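Local coordinates for vacuolar protein-sorting-associated protein 25 (Homo sapiens, PDB 3HTU) that is a subunit of ESCRT-II, the complex required for multivesicular body formation and endosomal cargo sorting, and probably involved in recruiting ESCRT-III, at residues L56-E66 against S71-F79; E9-W17 against E42-L52. All blocks are in the same frame, centred on the assembly; numbering follows the deposited sequence.

Interaction 1. Residues L56-E66 against S71-F79; sequences LQALQQEHKAE and SDGRGVKFF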
loop_
_atom_site.group_PDB
_atom_site.type_symbol
_atom_site.label_atom_id
_atom_site.label_comp_id
_atom_site.label_asym_id
_atom_site.label_seq_id
_atom_site.Cartn_x
_atom_site.Cartn_y
_atom_site.Cartn_z
ATOM N N LEU A 56 2.746 -3.777 8.679
ATOM C CA LEU A 56 1.695 -2.802 8.945
ATOM C C LEU A 56 1.036 -3.007 10.308
ATOM O O LEU A 56 0.618 -2.039 10.948
ATOM C CB LEU A 56 0.642 -2.870 7.843
ATOM C CG LEU A 56 0.698 -1.905 6.647
ATOM C CD1 LEU A 56 2.007 -1.175 6.459
ATOM C CD2 LEU A 56 0.304 -2.571 5.397
ATOM N N GLN A 57 0.945 -4.271 10.737
ATOM C CA GLN A 57 0.390 -4.631 12.051
ATOM C C GLN A 57 1.277 -4.122 13.193
ATOM O O GLN A 57 0.763 -3.634 14.201
ATOM C CB GLN A 57 0.134 -6.152 12.153
ATOM C CG GLN A 57 -1.122 -6.638 11.367
ATOM C CD GLN A 57 -1.110 -8.120 11.000
ATOM O OE1 GLN A 57 -0.262 -8.904 11.463
ATOM N NE2 GLN A 57 -2.054 -8.511 10.154
ATOM N N ALA A 58 2.600 -4.228 13.031
ATOM C CA ALA A 58 3.537 -3.664 13.994
ATOM C C ALA A 58 3.401 -2.143 14.069
ATOM O O ALA A 58 3.413 -1.576 15.164
ATOM C CB ALA A 58 4.981 -4.064 13.666
ATOM N N LEU A 59 3.250 -1.500 12.907
ATOM C CA LEU A 59 2.944 -0.062 12.829
ATOM C C LEU A 59 1.626 0.266 13.519
ATOM O O LEU A 59 1.597 1.153 14.366
ATOM C CB LEU A 59 2.927 0.440 11.381
ATOM C CG LEU A 59 4.123 1.139 10.700
ATOM C CD1 LEU A 59 5.446 1.128 11.451
ATOM C CD2 LEU A 59 4.293 0.646 9.284
ATOM N N GLN A 60 0.552 -0.444 13.177
ATOM C CA GLN A 60 -0.738 -0.233 13.835
ATOM C C GLN A 60 -0.657 -0.310 15.375
ATOM O O GLN A 60 -1.296 0.497 16.066
ATOM C CB GLN A 60 -1.846 -1.147 13.290
ATOM C CG GLN A 60 -3.171 -1.019 14.064
ATOM C CD GLN A 60 -4.436 -1.183 13.231
ATOM O OE1 GLN A 60 -4.402 -1.613 12.086
ATOM N NE2 GLN A 60 -5.584 -0.827 13.831
ATOM N N GLN A 61 0.110 -1.273 15.886
ATOM C CA GLN A 61 0.337 -1.426 17.342
ATOM C C GLN A 61 0.962 -0.192 17.988
ATOM O O GLN A 61 0.721 0.070 19.161
ATOM C CB GLN A 61 1.207 -2.654 17.650
ATOM C CG GLN A 61 0.437 -3.976 17.784
ATOM C CD GLN A 61 1.342 -5.160 18.157
ATOM O OE1 GLN A 61 1.422 -5.563 19.331
ATOM N NE2 GLN A 61 2.037 -5.716 17.161
ATOM N N GLU A 62 1.790 0.528 17.229
ATOM C CA GLU A 62 2.422 1.779 17.670
ATOM C C GLU A 62 1.603 3.011 17.279
ATOM O O GLU A 62 2.089 4.134 17.417
ATOM C CB GLU A 62 3.813 1.928 17.041
ATOM C CG GLU A 62 4.819 0.864 17.395
ATOM C CD GLU A 62 6.020 0.904 16.477
ATOM O OE1 GLU A 62 6.828 -0.051 16.506
ATOM O OE2 GLU A 62 6.156 1.889 15.714
ATOM N N HIS A 63 0.376 2.798 16.789
ATOM C CA HIS A 63 -0.580 3.875 16.422
ATOM C C HIS A 63 -0.163 4.665 15.179
ATOM O O HIS A 63 -0.732 5.717 14.871
ATOM C CB HIS A 63 -0.878 4.833 17.602
ATOM C CG HIS A 63 -0.913 4.152 18.933
ATOM N ND1 HIS A 63 -1.981 3.385 19.350
ATOM C CD2 HIS A 63 0.005 4.095 19.928
ATOM C CE1 HIS A 63 -1.722 2.895 20.550
ATOM N NE2 HIS A 63 -0.523 3.309 20.923
ATOM N N LYS A 64 0.822 4.136 14.458
ATOM C CA LYS A 64 1.345 4.786 13.261
ATOM C C LYS A 64 0.562 4.465 11.999
ATOM O O LYS A 64 0.818 5.033 10.943
ATOM C CB LYS A 64 2.819 4.416 13.062
ATOM C CG LYS A 64 3.714 4.892 14.208
ATOM C CD LYS A 64 5.185 4.763 13.851
ATOM C CE LYS A 64 6.048 5.144 15.031
ATOM N NZ LYS A 64 7.482 5.338 14.662
ATOM N N ALA A 65 -0.415 3.584 12.116
ATOM C CA ALA A 65 -1.149 3.069 10.959
ATOM C C ALA A 65 -2.454 2.460 11.407
ATOM O O ALA A 65 -2.555 1.957 12.518
ATOM C CB ALA A 65 -0.314 2.012 10.216
ATOM N N GLU A 66 -3.463 2.542 10.547
ATOM C CA GLU A 66 -4.680 1.777 10.733
ATOM C C GLU A 66 -4.963 1.033 9.427
ATOM O O GLU A 66 -5.080 1.642 8.364
ATOM C CB GLU A 66 -5.863 2.669 11.105
ATOM C CG GLU A 66 -7.100 1.871 11.490
ATOM C CD GLU A 66 -8.277 2.748 11.926
ATOM O OE1 GLU A 66 -8.049 3.850 12.489
ATOM O OE2 GLU A 66 -9.434 2.333 11.693
ATOM N N SER A 71 -13.042 -5.685 1.593
ATOM C CA SER A 71 -12.699 -6.157 0.262
ATOM C C SER A 71 -12.911 -5.130 -0.852
ATOM O O SER A 71 -12.215 -5.190 -1.873
ATOM C CB SER A 71 -13.492 -7.425 -0.046
ATOM O OG SER A 71 -13.181 -8.436 0.890
ATOM N N ASP A 72 -13.860 -4.207 -0.653
ATOM C CA ASP A 72 -14.187 -3.158 -1.631
ATOM C C ASP A 72 -13.175 -2.020 -1.675
ATOM O O ASP A 72 -13.292 -1.098 -2.503
ATOM C CB ASP A 72 -15.606 -2.590 -1.405
ATOM C CG ASP A 72 -15.804 -2.003 -0.009
ATOM O OD1 ASP A 72 -15.445 -2.664 0.976
ATOM O OD2 ASP A 72 -16.348 -0.890 0.114
ATOM N N GLY A 73 -12.180 -2.076 -0.800
ATOM C CA GLY A 73 -11.174 -1.039 -0.761
ATOM C C GLY A 73 -10.166 -1.215 0.346
ATOM O O GLY A 73 -10.190 -0.463 1.347
ATOM N N ARG A 74 -9.289 -2.204 0.145
ATOM C CA ARG A 74 -8.293 -2.623 1.115
ATOM C C ARG A 74 -7.131 -1.667 1.100
ATOM O O ARG A 74 -6.738 -1.152 0.039
ATOM C CB ARG A 74 -7.732 -4.015 0.777
ATOM C CG ARG A 74 -8.687 -5.180 0.953
ATOM C CD ARG A 74 -7.993 -6.508 0.612
ATOM N NE ARG A 74 -6.795 -6.798 1.417
ATOM C CZ ARG A 74 -6.810 -7.422 2.597
ATOM N NH1 ARG A 74 -7.957 -7.807 3.131
ATOM N NH2 ARG A 74 -5.679 -7.654 3.244
ATOM N N GLY A 75 -6.539 -1.465 2.271
ATOM C CA GLY A 75 -5.376 -0.611 2.340
ATOM C C GLY A 75 -5.051 -0.179 3.741
ATOM O O GLY A 75 -5.381 -0.870 4.700
ATOM N N VAL A 76 -4.394 0.969 3.850
ATOM C CA VAL A 76 -3.814 1.382 5.104
ATOM C C VAL A 76 -3.788 2.917 5.161
ATOM O O VAL A 76 -3.579 3.592 4.139
ATOM C CB VAL A 76 -2.430 0.698 5.339
ATOM C CG1 VAL A 76 -1.430 1.062 4.244
ATOM C CG2 VAL A 76 -1.851 1.024 6.714
ATOM N N LYS A 77 -4.074 3.464 6.345
ATOM C CA LYS A 77 -3.843 4.896 6.580
ATOM C C LYS A 77 -2.711 5.057 7.559
ATOM O O LYS A 77 -2.672 4.393 8.584
ATOM C CB LYS A 77 -5.108 5.592 7.095
ATOM C CG LYS A 77 -4.958 7.111 7.365
ATOM C CD LYS A 77 -6.343 7.745 7.554
ATOM C CE LYS A 77 -6.285 9.234 7.935
ATOM N NZ LYS A 77 -7.672 9.773 8.175
ATOM N N PHE A 78 -1.790 5.962 7.248
ATOM C CA PHE A 78 -0.670 6.269 8.136
ATOM C C PHE A 78 -0.938 7.551 8.902
ATOM O O PHE A 78 -1.601 8.454 8.408
ATOM C CB PHE A 78 0.630 6.389 7.355
ATOM C CG PHE A 78 1.038 5.114 6.660
ATOM C CD1 PHE A 78 0.655 4.875 5.335
ATOM C CD2 PHE A 78 1.784 4.147 7.334
ATOM C CE1 PHE A 78 1.022 3.688 4.694
ATOM C CE2 PHE A 78 2.152 2.953 6.699
ATOM C CZ PHE A 78 1.772 2.732 5.387
ATOM N N PHE A 79 -0.429 7.590 10.120
ATOM C CA PHE A 79 -0.622 8.714 11.040
ATOM C C PHE A 79 0.745 9.204 11.483
ATOM O O PHE A 79 0.929 10.295 11.976
ATOM C CB PHE A 79 -1.466 8.278 12.250
ATOM C CG PHE A 79 -2.791 7.710 11.869
ATOM C CD1 PHE A 79 -2.969 6.323 11.800
ATOM C CD2 PHE A 79 -3.856 8.543 11.539
ATOM C CE1 PHE A 79 -4.199 5.771 11.435
ATOM C CE2 PHE A 79 -5.089 7.995 11.160
ATOM C CZ PHE A 79 -5.247 6.593 11.098
ATOM O OXT PHE A 79 1.744 8.519 11.341
#
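Leu56 and Leu59 of helix 56-61 pack onto Val76 and Phe78 of strand 75-78. The branch point of Leu56 meets Val76 tip to tip, CG lying 3.9 Å from CG2, while the side chains of Leu56 and Phe78 cross at about a right angle, CD1 of Leu56 stopping 4.1 Å from CZ. Leu59 reaches the same ring one turn later, its CD2 at the edge near CE2. Val76 turns CG2 away from its own backbone N (CG1 taking chi1 61°), which lets this one methyl fill the hollow between Leu56 and the small CB of Ala65, and also sit off-centre over one face of the Phe78 ring. The frame for this packing is the beta hairpin of a winged-helix domain, the C-terminal one of VPS25, with the helix ending in a Schellman motif at His63 before the chain enters strand 65-68, the hairpin's first. Ala65 and Phe78 form a non-hydrogen-bonded antiparallel pair; Glu66 and Lys77 form the hydrogen-bonded one, Glu66 N donating to Lys77 O at 2.8 Å and Lys77 N to Glu66 O at 2.9 Å. Phe79 sets the edge of its ring against the backbone of Ala65 and Glu66, CE1 being 3.5 Å from Glu66 CB, with Ala65 N also in the ring plane. Its own N donates to Lys64 O at 3.0 Å. Beyond CG the Glu66 chain runs extended, and its carboxylate is bound by a polar side chain and the backbone of another protein's chain, while Lys77 NZ makes a salt bridge to an acidic side chain there.

Interaction 2. Residues E9-W17 against E42-L52; sequences EWGKLIYQW and EEFHGLDEATL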
loop_
_atom_site.group_PDB
_atom_site.type_symbol
_atom_site.label_atom_id
_atom_site.label_comp_id
_atom_site.label_asym_id
_atom_site.label_seq_id
_atom_site.Cartn_x
_atom_site.Cartn_y
_atom_site.Cartn_z
ATOM N N GLU A 9 11.017 -4.146 11.198
ATOM C CA GLU A 9 12.029 -3.447 10.398
ATOM C C GLU A 9 11.455 -2.973 9.065
ATOM O O GLU A 9 11.673 -1.826 8.665
ATOM C CB GLU A 9 13.245 -4.348 10.147
ATOM C CG GLU A 9 14.186 -4.467 11.332
ATOM C CD GLU A 9 15.312 -5.467 11.107
ATOM O OE1 GLU A 9 15.019 -6.671 10.949
ATOM O OE2 GLU A 9 16.497 -5.051 11.114
ATOM N N TRP A 10 10.728 -3.858 8.381
ATOM C CA TRP A 10 9.984 -3.487 7.184
ATOM C C TRP A 10 9.052 -2.314 7.517
ATOM O O TRP A 10 8.912 -1.378 6.732
ATOM C CB TRP A 10 9.177 -4.680 6.639
ATOM C CG TRP A 10 9.992 -5.691 5.847
ATOM C CD1 TRP A 10 10.125 -7.029 6.112
ATOM C CD2 TRP A 10 10.765 -5.438 4.668
ATOM N NE1 TRP A 10 10.933 -7.621 5.171
ATOM C CE2 TRP A 10 11.340 -6.669 4.273
ATOM C CE3 TRP A 10 11.021 -4.293 3.898
ATOM C CZ2 TRP A 10 12.172 -6.783 3.148
ATOM C CZ3 TRP A 10 11.843 -4.406 2.784
ATOM C CH2 TRP A 10 12.408 -5.647 2.420
ATOM N N GLY A 11 8.430 -2.391 8.692
ATOM C CA GLY A 11 7.556 -1.333 9.219
ATOM C C GLY A 11 8.294 -0.014 9.300
ATOM O O GLY A 11 7.825 0.997 8.768
ATOM N N LYS A 12 9.463 -0.041 9.949
ATOM C CA LYS A 12 10.345 1.124 10.057
ATOM C C LYS A 12 10.667 1.728 8.682
ATOM O O LYS A 12 10.629 2.935 8.521
ATOM C CB LYS A 12 11.633 0.749 10.811
ATOM C CG LYS A 12 12.613 1.903 11.085
ATOM C CD LYS A 12 13.693 1.483 12.081
ATOM C CE LYS A 12 14.708 2.592 12.343
ATOM N NZ LYS A 12 14.158 3.740 13.135
ATOM N N LEU A 13 10.964 0.880 7.698
ATOM C CA LEU A 13 11.283 1.341 6.345
ATOM C C LEU A 13 10.106 1.950 5.594
ATOM O O LEU A 13 10.262 2.966 4.899
ATOM C CB LEU A 13 11.886 0.207 5.500
ATOM C CG LEU A 13 13.315 -0.268 5.788
ATOM C CD1 LEU A 13 13.621 -1.524 4.971
ATOM C CD2 LEU A 13 14.356 0.817 5.501
ATOM N N ILE A 14 8.932 1.329 5.711
ATOM C CA ILE A 14 7.757 1.832 5.017
ATOM C C ILE A 14 7.371 3.194 5.585
ATOM O O ILE A 14 7.047 4.119 4.847
ATOM C CB ILE A 14 6.551 0.854 5.115
ATOM C CG1 ILE A 14 6.822 -0.427 4.319
ATOM C CG2 ILE A 14 5.261 1.516 4.597
ATOM C CD1 ILE A 14 6.090 -1.642 4.866
ATOM N N TYR A 15 7.405 3.300 6.906
ATOM C CA TYR A 15 6.907 4.494 7.581
ATOM C C TYR A 15 7.840 5.672 7.332
ATOM O O TYR A 15 7.399 6.812 7.228
ATOM C CB TYR A 15 6.730 4.238 9.075
ATOM C CG TYR A 15 6.078 5.397 9.784
ATOM C CD1 TYR A 15 4.695 5.559 9.765
ATOM C CD2 TYR A 15 6.842 6.347 10.442
ATOM C CE1 TYR A 15 4.096 6.630 10.383
ATOM C CE2 TYR A 15 6.246 7.427 11.076
ATOM C CZ TYR A 15 4.870 7.557 11.049
ATOM O OH TYR A 15 4.258 8.619 11.675
ATOM N N GLN A 16 9.133 5.368 7.245
ATOM C CA GLN A 16 10.153 6.306 6.816
ATOM C C GLN A 16 9.803 6.880 5.436
ATOM O O GLN A 16 9.920 8.079 5.226
ATOM C CB GLN A 16 11.492 5.571 6.764
ATOM C CG GLN A 16 12.648 6.246 7.456
ATOM C CD GLN A 16 13.854 5.316 7.617
ATOM O OE1 GLN A 16 14.451 5.235 8.694
ATOM N NE2 GLN A 16 14.215 4.609 6.548
ATOM N N TRP A 17 9.365 6.025 4.503
ATOM C CA TRP A 17 9.076 6.460 3.130
ATOM C C TRP A 17 7.812 7.320 3.029
ATOM O O TRP A 17 7.762 8.274 2.245
ATOM C CB TRP A 17 8.977 5.266 2.156
ATOM C CG TRP A 17 8.602 5.725 0.792
ATOM C CD1 TRP A 17 9.445 6.222 -0.162
ATOM C CD2 TRP A 17 7.275 5.823 0.246
ATOM N NE1 TRP A 17 8.733 6.596 -1.274
ATOM C CE2 TRP A 17 7.399 6.362 -1.054
ATOM C CE3 TRP A 17 5.997 5.493 0.724
ATOM C CZ2 TRP A 17 6.297 6.580 -1.886
ATOM C CZ3 TRP A 17 4.898 5.705 -0.107
ATOM C CH2 TRP A 17 5.056 6.245 -1.396
ATOM N N GLU A 42 12.072 1.776 -3.855
ATOM C CA GLU A 42 12.211 1.509 -2.419
ATOM C C GLU A 42 12.506 0.049 -2.083
ATOM O O GLU A 42 12.157 -0.864 -2.842
ATOM C CB GLU A 42 10.977 2.000 -1.651
ATOM C CG GLU A 42 11.264 3.100 -0.626
ATOM C CD GLU A 42 11.972 4.320 -1.205
ATOM O OE1 GLU A 42 12.414 5.169 -0.396
ATOM O OE2 GLU A 42 12.087 4.443 -2.452
ATOM N N GLU A 43 13.127 -0.152 -0.923
ATOM C CA GLU A 43 13.517 -1.484 -0.443
ATOM C C GLU A 43 12.336 -2.443 -0.259
ATOM O O GLU A 43 12.520 -3.669 -0.297
ATOM C CB GLU A 43 14.330 -1.363 0.855
ATOM C CG GLU A 43 15.567 -0.438 0.740
ATOM C CD GLU A 43 16.173 -0.058 2.086
ATOM O OE1 GLU A 43 16.804 -0.926 2.728
ATOM O OE2 GLU A 43 16.033 1.116 2.494
ATOM N N PHE A 44 11.133 -1.889 -0.083
ATOM C CA PHE A 44 9.925 -2.699 0.122
ATOM C C PHE A 44 9.082 -2.959 -1.134
ATOM O O PHE A 44 8.059 -3.637 -1.062
ATOM C CB PHE A 44 9.063 -2.158 1.286
ATOM C CG PHE A 44 8.662 -0.710 1.151
ATOM C CD1 PHE A 44 7.532 -0.349 0.427
ATOM C CD2 PHE A 44 9.393 0.282 1.784
ATOM C CE1 PHE A 44 7.147 0.983 0.321
ATOM C CE2 PHE A 44 9.026 1.617 1.681
ATOM C CZ PHE A 44 7.901 1.972 0.942
ATOM N N HIS A 45 9.509 -2.455 -2.290
ATOM C CA HIS A 45 8.816 -2.812 -3.519
ATOM C C HIS A 45 8.955 -4.322 -3.724
ATOM O O HIS A 45 9.947 -4.908 -3.313
ATOM C CB HIS A 45 9.365 -2.038 -4.711
ATOM C CG HIS A 45 8.340 -1.755 -5.763
ATOM N ND1 HIS A 45 8.127 -2.591 -6.837
ATOM C CD2 HIS A 45 7.458 -0.735 -5.896
ATOM C CE1 HIS A 45 7.165 -2.092 -7.594
ATOM N NE2 HIS A 45 6.741 -0.965 -7.043
ATOM N N GLY A 46 7.942 -4.955 -4.303
ATOM C CA GLY A 46 7.960 -6.408 -4.472
ATOM C C GLY A 46 7.735 -7.222 -3.203
ATOM O O GLY A 46 7.507 -8.430 -3.283
ATOM N N LEU A 47 7.795 -6.580 -2.034
ATOM C CA LEU A 47 7.475 -7.247 -0.761
ATOM C C LEU A 47 6.126 -7.947 -0.880
ATOM O O LEU A 47 5.177 -7.359 -1.396
ATOM C CB LEU A 47 7.416 -6.234 0.387
ATOM C CG LEU A 47 7.978 -6.520 1.789
ATOM C CD1 LEU A 47 7.084 -5.897 2.859
ATOM C CD2 LEU A 47 8.207 -7.998 2.073
ATOM N N ASP A 48 6.056 -9.200 -0.425
ATOM C CA ASP A 48 4.834 -10.001 -0.483
ATOM C C ASP A 48 3.743 -9.417 0.448
ATOM O O ASP A 48 4.075 -8.792 1.453
ATOM C CB ASP A 48 5.141 -11.467 -0.116
ATOM C CG ASP A 48 5.723 -11.622 1.293
ATOM O OD1 ASP A 48 6.896 -11.252 1.516
ATOM O OD2 ASP A 48 5.005 -12.124 2.190
ATOM N N GLU A 49 2.463 -9.627 0.115
ATOM C CA GLU A 49 1.359 -9.075 0.921
ATOM C C GLU A 49 1.424 -9.567 2.354
ATOM O O GLU A 49 1.173 -8.798 3.293
ATOM C CB GLU A 49 -0.036 -9.398 0.341
ATOM C CG GLU A 49 -1.138 -8.363 0.748
ATOM C CD GLU A 49 -2.439 -8.979 1.298
ATOM O OE1 GLU A 49 -3.478 -8.276 1.271
ATOM O OE2 GLU A 49 -2.436 -10.150 1.772
ATOM N N ALA A 50 1.746 -10.846 2.522
ATOM C CA ALA A 50 1.748 -11.472 3.846
ATOM C C ALA A 50 2.696 -10.770 4.814
ATOM O O ALA A 50 2.331 -10.490 5.951
ATOM C CB ALA A 50 2.079 -12.953 3.744
ATOM N N THR A 51 3.906 -10.479 4.348
ATOM C CA THR A 51 4.927 -9.841 5.161
ATOM C C THR A 51 4.615 -8.347 5.332
ATOM O O THR A 51 4.860 -7.788 6.394
ATOM C CB THR A 51 6.330 -10.036 4.547
ATOM O OG1 THR A 51 6.612 -11.442 4.411
ATOM C CG2 THR A 51 7.403 -9.399 5.427
ATOM N N LEU A 52 4.073 -7.728 4.282
ATOM C CA LEU A 52 3.619 -6.346 4.309
ATOM C C LEU A 52 2.550 -6.133 5.377
ATOM O O LEU A 52 2.591 -5.145 6.098
ATOM C CB LEU A 52 3.065 -5.941 2.936
ATOM C CG LEU A 52 2.406 -4.569 2.830
ATOM C CD1 LEU A 52 3.470 -3.484 2.918
ATOM C CD2 LEU A 52 1.573 -4.442 1.541
#
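Glu42 opens the loop side of this contact by bending at chi2 to bring its carboxylate to the edge of the Trp17 indole, OE1 3.2 Å from CD1. The loop belongs to a winged-helix domain, in which it runs past the N-terminal helix 7-19 and leads into helix 49-61. Glu43 crosses Leu13 at about a right angle, OE2 lying 3.5 Å from the CD2 methyl, and its backbone O meets the edge of the Trp10 ring. Phe44 fills the middle of the contact: with CG placed between backbone N and carbonyl carbon (chi1 56°), its ring lies between Glu42 CB on one face and Ile14 CG1 on the other, the latter 3.7 Å from the ring centroid. The ring's far edge points at the face of Trp17 in an offset edge-to-face pair, planes 74° apart. After the type II turn from Phe44 to Leu47, Leu47 covers a face of Trp10, its CG 4.1 Å from the centroid of the six-membered ring. Asp48 caps helix 49-61, OD2 accepting from both N and OG1 of Thr51, consistent with a fixed rotation for the threonine, whose CG2 lies 3.7 Å from Trp10 CD1. An alanine in place of Trp10 would remove the indole and would probably leave Leu47 and the Thr51 methyl without their shared partner, opening a gap beside Phe44 CB. Leu52 finishes the series, its CD1 methyl 3.7 Å from Ile14 CD1.

How the interactions relate
The two interactions lie on opposite sides of the chain's centre, their own centres about 13 Å apart, and follow one another in series: interaction 2 closes before interaction 1 opens. Helix 49-61 serves both, its first turn in interaction 2 and its last two in interaction 1. Helix 7-19 then ties them together, since Ile14 and Tyr15 pack on Phe78 and Tyr15 OH probably hydrogen-bonds the C-terminal carboxylate of Phe79. Separately, a salt bridge from Arg74 to Glu49 links the hairpin to the start of helix 49-61. A single compact winged-helix domain results, in which the hairpin side also meets a chain of another protein, whereas no other protein chain of the assembly touches the segments of interaction 2.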